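Local structure of dTDP Sugar Isomerase (Desulfovibrio desulfuricans subsp. desulfuricans str. G20, 3EJK) at residues A23-L28 against R114-P119; Q76-P81 against V136-D141. The protein probably catalyses the epimerisation of dTDP-4-dehydro-6-deoxy-glucose at C3' and C5' of its sugar, giving dTDP-4-dehydro-beta-L-rhamnose. All coordinates share one frame; numbering follows the deposited sequence.

Overall arrangement
Both contacts are antiparallel strand pairings in one sheet of a cupin-type, all-beta chain. Their centres lie about 9 Å apart, contact 1 about 8 Å and contact 2 about 7 Å from the centre of the chain. Strand 24-31 pairs with 114-118, 114-118 with 76-82, and 76-82 with 134-140, so the two contacts are linked by the bonding of 76-82 to 114-118. There Ile118 N lies 2.9 Å from Gln76 O. Along the chain the segments alternate: 23-28, 76-81, 114-119, 136-141. Strands distant in sequence are thus joined side by side. Contact 1 is partly buried, whereas contact 2 is buried and approaches the second subunit.

Contact 1 (A23-L28 against R114-P119); sequences AQLSEL and RLLRIP
Gln24 with Arg117 and Ser26 with Leu115 are the hydrogen-bonded pairs that join segments 23-28 and 114-119 as antiparallel strands. Arg117 N to Gln24 O is short and almost straight, at 2.8 Å. Ser26 and Leu115 bond both ways, with Ser26 N to Leu115 O at 2.9 Å and Leu115 N to Ser26 O at 2.8 Å. The pairing is looser at the Gln24 N to Arg117 O bond, which is 3.3 Å long, its donor tilted from the carbonyl plane.

The close packing is around Ser26, Leu115 and Leu28. Ser26 OG, held between its backbone N and carbonyl carbon (chi1 56°), lies 3.5 Å from Leu115 CB and reaches a water. That water bridges to Leu115 O, donating to the carbonyl, which also accepts from Ser26 N. Leu28 lays CD1 against the Arg114 backbone, while its CG meets Leu115 CB. On the Leu25 and Leu116 face, Leu25 CD1 reaches Leu116 CB at 3.9 Å.

Solvent is nearer at Glu27. Its side chain runs beside that of Arg114, pointing the same way. Arg114 NE donates to Glu27 OE2 at 3.2 Å in a salt bridge. The carboxylate is met from above its plane, and the two flat groups are turned 59° apart. Gln24 and Arg117 also lie side by side, with Gln24 OE1 3.7 Å from Arg117 CD. The amide and guanidinium planes are turned 45° apart, and Arg117 NH1 bonds to Gly22 O.

The pair belongs to an antiparallel sheet of the cupin fold. Leu25 and Leu116 are on the face turned to the five-stranded sheet, where Leu25 meets Val105 and both meet Leu107 of strand 102-108. On its other edge, strand 114-118 pairs with strand 76-82, through Leu116 with Phe78 and Ile118 with Gln76.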
loop_
_atom_site.group_PDB
_atom_site.type_symbol
_atom_site.label_atom_id
_atom_site.label_comp_id
_atom_site.label_asym_id
_atom_site.label_seq_id
_atom_site.Cartn_x
_atom_site.Cartn_y
_atom_site.Cartn_z
ATOM N N ALA A 23 -11.704 -6.613 17.244
ATOM C CA ALA A 23 -10.871 -7.027 16.107
ATOM C C ALA A 23 -11.832 -7.558 15.040
ATOM O O ALA A 23 -12.763 -8.310 15.327
ATOM C CB ALA A 23 -9.865 -8.060 16.505
ATOM N N GLN A 24 -11.636 -7.114 13.813
ATOM C CA GLN A 24 -12.525 -7.507 12.720
ATOM C C GLN A 24 -11.775 -7.816 11.466
ATOM O O GLN A 24 -10.709 -7.298 11.204
ATOM C CB GLN A 24 -13.518 -6.389 12.403
ATOM C CG GLN A 24 -14.381 -5.931 13.546
ATOM C CD GLN A 24 -15.251 -4.757 13.135
ATOM O OE1 GLN A 24 -15.055 -4.172 12.071
ATOM N NE2 GLN A 24 -16.206 -4.402 13.976
ATOM N N LEU A 25 -12.397 -8.661 10.671
ATOM C CA LEU A 25 -11.836 -9.097 9.419
ATOM C C LEU A 25 -12.878 -8.903 8.333
ATOM O O LEU A 25 -14.013 -9.365 8.453
ATOM C CB LEU A 25 -11.457 -10.554 9.602
ATOM C CG LEU A 25 -10.307 -11.203 8.877
ATOM C CD1 LEU A 25 -9.038 -10.398 9.096
ATOM C CD2 LEU A 25 -10.204 -12.639 9.450
ATOM N N SER A 26 -12.507 -8.168 7.295
ATOM C CA SER A 26 -13.430 -7.935 6.202
ATOM C C SER A 26 -12.821 -8.237 4.847
ATOM O O SER A 26 -11.608 -8.145 4.631
ATOM C CB SER A 26 -13.973 -6.500 6.250
ATOM O OG SER A 26 -12.938 -5.532 6.240
ATOM N N GLU A 27 -13.703 -8.635 3.947
ATOM C CA GLU A 27 -13.334 -8.940 2.563
ATOM C C GLU A 27 -12.839 -7.745 1.796
ATOM O O GLU A 27 -13.344 -6.629 1.927
ATOM C CB GLU A 27 -14.506 -9.554 1.792
ATOM C CG GLU A 27 -14.729 -10.996 2.175
ATOM C CD GLU A 27 -13.471 -11.826 1.988
ATOM O OE1 GLU A 27 -12.489 -11.330 1.356
ATOM O OE2 GLU A 27 -13.470 -12.972 2.483
ATOM N N LEU A 28 -11.814 -8.023 1.004
ATOM C CA LEU A 28 -11.214 -7.068 0.072
ATOM C C LEU A 28 -11.268 -7.634 -1.344
ATOM O O LEU A 28 -10.829 -8.761 -1.601
ATOM C CB LEU A 28 -9.755 -6.759 0.435
ATOM C CG LEU A 28 -9.490 -5.941 1.686
ATOM C CD1 LEU A 28 -7.942 -5.830 1.956
ATOM C CD2 LEU A 28 -10.156 -4.583 1.547
ATOM N N ARG A 114 -7.717 -10.023 3.018
ATOM C CA ARG A 114 -8.702 -9.330 3.848
ATOM C C ARG A 114 -8.108 -8.166 4.589
ATOM O O ARG A 114 -6.879 -7.975 4.641
ATOM C CB ARG A 114 -9.268 -10.298 4.863
ATOM C CG ARG A 114 -9.821 -11.562 4.192
ATOM C CD ARG A 114 -10.315 -12.563 5.195
ATOM N NE ARG A 114 -11.072 -13.631 4.541
ATOM C CZ ARG A 114 -10.633 -14.874 4.350
ATOM N NH1 ARG A 114 -9.436 -15.234 4.776
ATOM N NH2 ARG A 114 -11.407 -15.769 3.741
ATOM N N LEU A 115 -9.016 -7.398 5.170
ATOM C CA LEU A 115 -8.655 -6.224 5.958
ATOM C C LEU A 115 -8.872 -6.586 7.433
ATOM O O LEU A 115 -9.942 -7.031 7.827
ATOM C CB LEU A 115 -9.500 -5.008 5.584
ATOM C CG LEU A 115 -8.988 -3.668 6.140
ATOM C CD1 LEU A 115 -7.787 -3.261 5.371
ATOM C CD2 LEU A 115 -10.063 -2.567 6.038
ATOM N N LEU A 116 -7.813 -6.425 8.205
ATOM C CA LEU A 116 -7.805 -6.721 9.646
ATOM C C LEU A 116 -7.787 -5.423 10.443
ATOM O O LEU A 116 -6.889 -4.612 10.319
ATOM C CB LEU A 116 -6.564 -7.540 10.007
ATOM C CG LEU A 116 -6.260 -7.744 11.491
ATOM C CD1 LEU A 116 -7.432 -8.525 12.104
ATOM C CD2 LEU A 116 -4.898 -8.434 11.726
ATOM N N ARG A 117 -8.825 -5.247 11.247
ATOM C CA ARG A 117 -8.949 -4.100 12.135
ATOM C C ARG A 117 -8.403 -4.484 13.499
ATOM O O ARG A 117 -8.825 -5.481 14.082
ATOM C CB ARG A 117 -10.427 -3.685 12.257
ATOM C CG ARG A 117 -10.648 -2.545 13.217
ATOM C CD ARG A 117 -12.135 -2.312 13.471
ATOM N NE ARG A 117 -12.304 -1.085 14.229
ATOM C CZ ARG A 117 -12.539 -1.026 15.535
ATOM N NH1 ARG A 117 -12.690 -2.132 16.242
ATOM N NH2 ARG A 117 -12.655 0.158 16.121
ATOM N N ILE A 118 -7.431 -3.712 13.986
ATOM C CA ILE A 118 -6.847 -3.976 15.312
ATOM C C ILE A 118 -7.199 -2.789 16.201
ATOM O O ILE A 118 -6.721 -1.675 15.974
ATOM C CB ILE A 118 -5.319 -4.145 15.264
ATOM C CG1 ILE A 118 -4.936 -5.284 14.319
ATOM C CG2 ILE A 118 -4.746 -4.436 16.710
ATOM C CD1 ILE A 118 -3.430 -5.413 14.101
ATOM N N PRO A 119 -8.031 -3.006 17.230
ATOM C CA PRO A 119 -8.396 -1.802 17.976
ATOM C C PRO A 119 -7.317 -1.332 18.949
ATOM O O PRO A 119 -6.331 -2.033 19.166
ATOM C CB PRO A 119 -9.679 -2.211 18.719
ATOM C CG PRO A 119 -9.731 -3.683 18.685
ATOM C CD PRO A 119 -8.745 -4.209 17.692
HETATM O O HOH W 1 -11.944 -5.140 8.668
#

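Contact 2 (Q76-P81 against V136-D141); sequences QLFAVP and VANCTD
The ring of Phe78 has Val136 CG1 over one face and the amide of Asn138 at its edge. CG1 makes a CH-pi contact 4.1 Å from the ring centroid, offset toward the rim. Val136 has CG1 anti to its backbone N (chi1 -176°), which places this methyl over the ring. The Asn138 amide stands nearly upright to the ring, at 81° between planes, and its ND2 is 3.5 Å from Phe78 CE1. Phe126 of strand 123-128 also meets the ring, with its plane about perpendicular.

The same amide is held at both ends. Asn138 ND2 donates to Gln76 OE1 at 2.9 Å, on a lone pair in the carbonyl plane, and Tyr56 OH is a further partner of ND2. Asn138 OD1 accepts from Leu77 N at 3.0 Å. These bonds fix the amide's rotation. Gln76 bends at chi2 (-53°) to bring OE1 to Asn138, and OE1 also lies against Thr140 CG2.

These are two antiparallel strands of the cupin fold. Ala79 and Ala137 form a hydrogen-bonded pair: Ala79 N to Ala137 O is 2.9 Å and Ala137 N to Ala79 O is 2.7 Å. Toward the Gln76 and Thr140 end, Leu77 O accepts from Cys139 N at 3.0 Å, while Leu77 N turns to the Asn138 side chain.

On the Ala79 and Ala137 face, Ala137 packs on Phe57 of the second subunit. Pro81 packs on Leu135 of the second subunit. Leu77 and Cys139 rest on Leu42 of strand 38-43. A bound citrate, probably from the crystallisation liquor, lies about 5 Å from the Gln76 side chain.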
loop_
_atom_site.group_PDB
_atom_site.type_symbol
_atom_site.label_atom_id
_atom_site.label_comp_id
_atom_site.label_asym_id
_atom_site.label_seq_id
_atom_site.Cartn_x
_atom_site.Cartn_y
_atom_site.Cartn_z
ATOM N N GLN A 76 -5.499 0.097 13.886
ATOM C CA GLN A 76 -4.768 -0.380 12.711
ATOM C C GLN A 76 -5.733 -1.019 11.725
ATOM O O GLN A 76 -6.742 -1.621 12.111
ATOM C CB GLN A 76 -3.717 -1.444 13.083
ATOM C CG GLN A 76 -2.963 -1.229 14.392
ATOM C CD GLN A 76 -2.310 0.132 14.528
ATOM O OE1 GLN A 76 -1.702 0.651 13.585
ATOM N NE2 GLN A 76 -2.374 0.693 15.743
ATOM N N LEU A 77 -5.422 -0.820 10.444
ATOM C CA LEU A 77 -6.139 -1.463 9.321
ATOM C C LEU A 77 -5.084 -2.035 8.372
ATOM O O LEU A 77 -4.506 -1.334 7.539
ATOM C CB LEU A 77 -7.101 -0.526 8.584
ATOM C CG LEU A 77 -8.334 -0.074 9.365
ATOM C CD1 LEU A 77 -9.119 0.947 8.549
ATOM C CD2 LEU A 77 -9.189 -1.246 9.725
ATOM N N PHE A 78 -4.838 -3.325 8.571
ATOM C CA PHE A 78 -3.840 -4.108 7.838
ATOM C C PHE A 78 -4.393 -4.764 6.592
ATOM O O PHE A 78 -5.459 -5.380 6.603
ATOM C CB PHE A 78 -3.323 -5.285 8.686
ATOM C CG PHE A 78 -2.238 -4.948 9.677
ATOM C CD1 PHE A 78 -1.972 -3.663 10.065
ATOM C CD2 PHE A 78 -1.529 -5.989 10.285
ATOM C CE1 PHE A 78 -0.973 -3.388 10.998
ATOM C CE2 PHE A 78 -0.540 -5.723 11.243
ATOM C CZ PHE A 78 -0.276 -4.408 11.595
ATOM N N ALA A 79 -3.599 -4.658 5.536
ATOM C CA ALA A 79 -3.815 -5.439 4.306
ATOM C C ALA A 79 -2.451 -5.947 3.876
ATOM O O ALA A 79 -1.447 -5.315 4.151
ATOM C CB ALA A 79 -4.515 -4.657 3.191
ATOM N N VAL A 80 -2.432 -7.128 3.265
ATOM C CA VAL A 80 -1.176 -7.770 2.847
ATOM C C VAL A 80 -1.225 -8.096 1.344
ATOM O O VAL A 80 -1.571 -9.209 0.936
ATOM C CB VAL A 80 -0.899 -9.038 3.681
ATOM C CG1 VAL A 80 0.370 -9.725 3.203
ATOM C CG2 VAL A 80 -0.781 -8.675 5.211
ATOM N N PRO A 81 -0.867 -7.126 0.512
ATOM C CA PRO A 81 -0.980 -7.311 -0.943
ATOM C C PRO A 81 0.127 -8.114 -1.576
ATOM O O PRO A 81 -0.001 -8.565 -2.714
ATOM C CB PRO A 81 -0.951 -5.888 -1.488
ATOM C CG PRO A 81 -0.289 -5.079 -0.430
ATOM C CD PRO A 81 -0.396 -5.789 0.876
ATOM N N VAL A 136 3.178 -5.556 4.199
ATOM C CA VAL A 136 2.009 -5.241 4.987
ATOM C C VAL A 136 1.717 -3.763 4.790
ATOM O O VAL A 136 2.610 -2.931 4.893
ATOM C CB VAL A 136 2.281 -5.511 6.505
ATOM C CG1 VAL A 136 1.049 -5.271 7.321
ATOM C CG2 VAL A 136 2.810 -6.936 6.725
ATOM N N ALA A 137 0.467 -3.455 4.473
ATOM C CA ALA A 137 0.026 -2.078 4.355
ATOM C C ALA A 137 -0.835 -1.770 5.557
ATOM O O ALA A 137 -1.621 -2.592 6.017
ATOM C CB ALA A 137 -0.749 -1.846 3.052
ATOM N N ASN A 138 -0.667 -0.568 6.078
ATOM C CA ASN A 138 -1.446 -0.137 7.231
ATOM C C ASN A 138 -1.989 1.263 7.025
ATOM O O ASN A 138 -1.247 2.181 6.734
ATOM C CB ASN A 138 -0.584 -0.186 8.500
ATOM C CG ASN A 138 -1.399 -0.034 9.765
ATOM O OD1 ASN A 138 -2.621 0.003 9.718
ATOM N ND2 ASN A 138 -0.719 0.057 10.909
ATOM N N CYS A 139 -3.298 1.394 7.124
ATOM C CA CYS A 139 -3.940 2.684 7.031
ATOM C C CYS A 139 -4.485 2.972 8.427
ATOM O O CYS A 139 -5.477 2.377 8.865
ATOM C CB CYS A 139 -5.069 2.680 6.004
ATOM S SG CYS A 139 -5.809 4.325 5.733
ATOM N N THR A 140 -3.812 3.888 9.111
ATOM C CA THR A 140 -4.152 4.217 10.481
ATOM C C THR A 140 -4.981 5.489 10.534
ATOM O O THR A 140 -4.967 6.327 9.616
ATOM C CB THR A 140 -2.897 4.359 11.320
ATOM O OG1 THR A 140 -2.187 5.505 10.871
ATOM C CG2 THR A 140 -2.038 3.146 11.163
ATOM N N ASP A 141 -5.692 5.607 11.638
ATOM C CA ASP A 141 -6.668 6.688 11.827
ATOM C C ASP A 141 -6.030 7.921 12.402
ATOM O O ASP A 141 -6.587 9.009 12.336
ATOM C CB ASP A 141 -7.876 6.238 12.653
ATOM C CG ASP A 141 -7.523 5.798 14.048
ATOM O OD1 ASP A 141 -6.382 5.364 14.303
ATOM O OD2 ASP A 141 -8.423 5.861 14.895
#